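Local coordinates for protein putative 4-amino-4-deoxychorismate lyase (Thermus thermophilus, PDB 2ZGI) that binds pyridoxal 5'-phosphate and, as a class-IV aminotransferase-family member, probably acts as a lyase, putatively on 4-amino-4-deoxychorismate, at residues Val109-Val118 with Glu143-Asp152. Numbering follows the deposited sequence.
Sequences VRVRLTGYRV and EGAFEGLLLD
Thr114 meets Leu149 through a first torsion (chi1 81°) that sets OG1 between its own backbone N and carbonyl carbon and aims it at Leu149 O, 2.8 Å from OG1. Thr114 N also bonds to Leu149 O at 2.9 Å, the two donors arriving from opposite faces of the carbonyl plane. OG1 also accepts from Tyr116 N, closing an ST turn where the chain changes direction at Gly115. With an alanine in place of Thr114, Leu149 O is likely to keep one donor of these two and Tyr116 N to lose its acceptor, so the turn could shift. The register slips by two residues at this beta bulge, between the parallel pairs Leu113-Leu149 and Arg117-Leu151. Before it, Arg112 N bonds to Glu147 O and Leu149 N to Arg112 O; beyond it, Leu151 N reaches Tyr116 O and Val118 N reaches Leu151 O.

On one face Leu113 CD1 meets Leu151 CD2 at 3.7 Å, the side chains crossing at about a right angle, and Val111 CG2 touches Leu149 CD1 at 3.8 Å. On the other, Arg112 sends CG anti to its backbone N (chi1 160°) and bends at the next torsion, which lays its guanidinium against the Glu143 carboxylate, planes 26° apart. The salt bridge from Arg112 NE to Glu143 OE2 is long, 3.7 Å, and rests on charge alone, since no N-H points at the oxygen; Arg112 NE has its stronger partner in Glu139.

The Leu150 side chain is about 6 Å from the bound pyridoxal 5'-phosphate. Arg117 NH2 forms a salt bridge with Asp121 of the second subunit, while the Glu147 carboxylate is hydrogen-bonded to the hydroxyls of Ser161 and Thr163. The two strands and helix 131-142 form a beta-alpha-beta unit, with Tyr116 against Leu135 of that helix; strand 157-160 runs antiparallel beside 147-151.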
loop_
_atom_site.group_PDB
_atom_site.type_symbol
_atom_site.label_atom_id
_atom_site.label_comp_id
_atom_site.label_asym_id
_atom_site.label_seq_id
_atom_site.Cartn_x
_atom_site.Cartn_y
_atom_site.Cartn_z
ATOM N N VAL D 109 -26.241 -9.170 11.341
ATOM C CA VAL D 109 -25.318 -8.233 11.960
ATOM C C VAL D 109 -24.700 -7.291 10.903
ATOM O O VAL D 109 -24.804 -7.549 9.700
ATOM C CB VAL D 109 -24.172 -8.975 12.699
ATOM C CG1 VAL D 109 -24.737 -9.911 13.801
ATOM C CG2 VAL D 109 -23.302 -9.763 11.715
ATOM N N ARG D 110 -24.076 -6.218 11.387
ATOM C CA ARG D 110 -23.273 -5.282 10.585
ATOM C C ARG D 110 -21.802 -5.716 10.574
ATOM O O ARG D 110 -21.290 -6.167 11.612
ATOM C CB ARG D 110 -23.358 -3.865 11.167
ATOM C CG ARG D 110 -24.779 -3.239 11.158
ATOM C CD ARG D 110 -24.749 -1.742 11.518
ATOM N NE ARG D 110 -24.891 -1.467 12.958
ATOM C CZ ARG D 110 -24.546 -0.317 13.562
ATOM N NH1 ARG D 110 -24.015 0.690 12.872
ATOM N NH2 ARG D 110 -24.719 -0.175 14.873
ATOM N N VAL D 111 -21.140 -5.595 9.416
ATOM C CA VAL D 111 -19.677 -5.661 9.368
ATOM C C VAL D 111 -19.069 -4.307 9.031
ATOM O O VAL D 111 -19.731 -3.426 8.477
ATOM C CB VAL D 111 -19.088 -6.722 8.385
ATOM C CG1 VAL D 111 -19.638 -8.095 8.688
ATOM C CG2 VAL D 111 -19.307 -6.335 6.888
ATOM N N ARG D 112 -17.801 -4.164 9.357
ATOM C CA ARG D 112 -17.023 -3.036 8.957
ATOM C C ARG D 112 -15.794 -3.576 8.210
ATOM O O ARG D 112 -15.038 -4.422 8.732
ATOM C CB ARG D 112 -16.593 -2.274 10.205
ATOM C CG ARG D 112 -15.413 -1.375 10.014
ATOM C CD ARG D 112 -15.847 -0.004 9.502
ATOM N NE ARG D 112 -14.786 0.991 9.667
ATOM C CZ ARG D 112 -14.919 2.280 9.350
ATOM N NH1 ARG D 112 -16.080 2.742 8.898
ATOM N NH2 ARG D 112 -13.897 3.106 9.502
ATOM N N LEU D 113 -15.595 -3.099 6.988
ATOM C CA LEU D 113 -14.343 -3.380 6.290
ATOM C C LEU D 113 -13.250 -2.477 6.851
ATOM O O LEU D 113 -13.408 -1.247 6.884
ATOM C CB LEU D 113 -14.510 -3.152 4.777
ATOM C CG LEU D 113 -13.242 -3.186 3.928
ATOM C CD1 LEU D 113 -12.610 -4.560 4.007
ATOM C CD2 LEU D 113 -13.559 -2.793 2.469
ATOM N N THR D 114 -12.147 -3.060 7.320
ATOM C CA THR D 114 -11.077 -2.230 7.873
ATOM C C THR D 114 -9.910 -2.158 6.895
ATOM O O THR D 114 -9.911 -2.848 5.889
ATOM C CB THR D 114 -10.599 -2.745 9.256
ATOM O OG1 THR D 114 -9.678 -3.850 9.082
ATOM C CG2 THR D 114 -11.791 -3.178 10.136
ATOM N N GLY D 115 -8.922 -1.339 7.206
ATOM C CA GLY D 115 -7.662 -1.303 6.447
ATOM C C GLY D 115 -6.574 -2.220 7.006
ATOM O O GLY D 115 -5.462 -2.278 6.460
ATOM N N TYR D 116 -6.869 -2.941 8.096
ATOM C CA TYR D 116 -5.898 -3.881 8.653
ATOM C C TYR D 116 -5.669 -5.069 7.738
ATOM O O TYR D 116 -6.606 -5.593 7.132
ATOM C CB TYR D 116 -6.310 -4.358 10.056
ATOM C CG TYR D 116 -6.252 -3.223 11.044
ATOM C CD1 TYR D 116 -5.023 -2.718 11.467
ATOM C CD2 TYR D 116 -7.425 -2.612 11.501
ATOM C CE1 TYR D 116 -4.951 -1.649 12.368
ATOM C CE2 TYR D 116 -7.370 -1.539 12.412
ATOM C CZ TYR D 116 -6.127 -1.058 12.819
ATOM O OH TYR D 116 -6.054 -0.001 13.697
ATOM N N ARG D 117 -4.415 -5.493 7.666
ATOM C CA ARG D 117 -4.018 -6.651 6.855
ATOM C C ARG D 117 -3.690 -7.865 7.742
ATOM O O ARG D 117 -3.212 -7.698 8.879
ATOM C CB ARG D 117 -2.760 -6.318 6.022
ATOM C CG ARG D 117 -3.037 -5.641 4.663
ATOM C CD ARG D 117 -3.673 -4.280 4.786
ATOM N NE ARG D 117 -2.824 -3.333 5.505
ATOM C CZ ARG D 117 -1.873 -2.580 4.951
ATOM N NH1 ARG D 117 -1.598 -2.685 3.666
ATOM N NH2 ARG D 117 -1.144 -1.762 5.705
ATOM N N VAL D 118 -3.961 -9.063 7.214
ATOM C CA VAL D 118 -3.348 -10.308 7.715
ATOM C C VAL D 118 -1.827 -10.317 7.425
ATOM O O VAL D 118 -1.311 -9.515 6.593
ATOM C CB VAL D 118 -4.047 -11.559 7.137
ATOM C CG1 VAL D 118 -5.529 -11.520 7.474
ATOM C CG2 VAL D 118 -3.861 -11.648 5.595
ATOM N N GLU D 143 -17.312 1.458 15.478
ATOM C CA GLU D 143 -18.286 1.837 14.443
ATOM C C GLU D 143 -19.625 1.160 14.584
ATOM O O GLU D 143 -20.415 1.155 13.641
ATOM C CB GLU D 143 -17.749 1.479 13.052
ATOM C CG GLU D 143 -17.258 2.664 12.257
ATOM C CD GLU D 143 -16.047 3.267 12.865
ATOM O OE1 GLU D 143 -16.068 4.488 13.209
ATOM O OE2 GLU D 143 -15.081 2.491 13.023
ATOM N N GLY D 144 -19.873 0.544 15.732
ATOM C CA GLY D 144 -21.156 -0.081 15.992
ATOM C C GLY D 144 -21.423 -1.370 15.235
ATOM O O GLY D 144 -22.576 -1.793 15.154
ATOM N N ALA D 145 -20.367 -1.984 14.673
ATOM C CA ALA D 145 -20.469 -3.241 13.902
ATOM C C ALA D 145 -20.082 -4.485 14.700
ATOM O O ALA D 145 -19.359 -4.380 15.683
ATOM C CB ALA D 145 -19.603 -3.161 12.645
ATOM N N PHE D 146 -20.540 -5.652 14.238
ATOM C CA PHE D 146 -20.252 -6.932 14.895
ATOM C C PHE D 146 -18.851 -7.465 14.592
ATOM O O PHE D 146 -18.155 -7.980 15.478
ATOM C CB PHE D 146 -21.319 -7.993 14.552
ATOM C CG PHE D 146 -21.022 -9.353 15.138
ATOM C CD1 PHE D 146 -21.324 -9.633 16.478
ATOM C CD2 PHE D 146 -20.396 -10.339 14.372
ATOM C CE1 PHE D 146 -21.033 -10.892 17.026
ATOM C CE2 PHE D 146 -20.093 -11.601 14.922
ATOM C CZ PHE D 146 -20.411 -11.871 16.236
ATOM N N GLU D 147 -18.430 -7.354 13.338
ATOM C CA GLU D 147 -17.163 -7.963 12.950
ATOM C C GLU D 147 -16.391 -7.014 12.073
ATOM O O GLU D 147 -16.988 -6.265 11.283
ATOM C CB GLU D 147 -17.404 -9.280 12.194
ATOM C CG GLU D 147 -16.117 -10.020 11.641
ATOM C CD GLU D 147 -15.228 -10.523 12.770
ATOM O OE1 GLU D 147 -15.147 -11.768 12.976
ATOM O OE2 GLU D 147 -14.637 -9.690 13.478
ATOM N N GLY D 148 -15.068 -7.060 12.200
ATOM C CA GLY D 148 -14.186 -6.293 11.325
ATOM C C GLY D 148 -13.547 -7.221 10.325
ATOM O O GLY D 148 -13.130 -8.343 10.690
ATOM N N LEU D 149 -13.498 -6.767 9.064
ATOM C CA LEU D 149 -12.835 -7.507 7.980
ATOM C C LEU D 149 -11.436 -6.996 7.673
ATOM O O LEU D 149 -11.165 -5.779 7.762
ATOM C CB LEU D 149 -13.714 -7.514 6.705
ATOM C CG LEU D 149 -15.165 -7.976 6.940
ATOM C CD1 LEU D 149 -16.034 -7.870 5.679
ATOM C CD2 LEU D 149 -15.263 -9.378 7.502
ATOM N N LEU D 150 -10.553 -7.938 7.314
ATOM C CA LEU D 150 -9.137 -7.686 7.035
ATOM C C LEU D 150 -8.772 -7.995 5.565
ATOM O O LEU D 150 -9.450 -8.776 4.906
ATOM C CB LEU D 150 -8.214 -8.502 7.973
ATOM C CG LEU D 150 -8.313 -8.165 9.481
ATOM C CD1 LEU D 150 -9.374 -9.058 10.120
ATOM C CD2 LEU D 150 -6.967 -8.269 10.178
ATOM N N LEU D 151 -7.711 -7.349 5.089
ATOM C CA LEU D 151 -7.244 -7.434 3.701
ATOM C C LEU D 151 -5.969 -8.250 3.591
ATOM O O LEU D 151 -5.270 -8.452 4.605
ATOM C CB LEU D 151 -6.896 -6.020 3.217
ATOM C CG LEU D 151 -8.015 -4.986 3.405
ATOM C CD1 LEU D 151 -7.512 -3.621 2.998
ATOM C CD2 LEU D 151 -9.242 -5.419 2.627
ATOM N N ASP D 152 -5.669 -8.710 2.375
ATOM C CA ASP D 152 -4.332 -9.211 2.068
ATOM C C ASP D 152 -3.491 -8.051 1.494
ATOM O O ASP D 152 -3.943 -6.885 1.465
ATOM C CB ASP D 152 -4.344 -10.464 1.166
ATOM C CG ASP D 152 -4.810 -10.192 -0.261
ATOM O OD1 ASP D 152 -4.995 -9.014 -0.646
ATOM O OD2 ASP D 152 -4.991 -11.191 -0.988
HETATM O O HOH W 1 -3.233 -4.373 1.405
#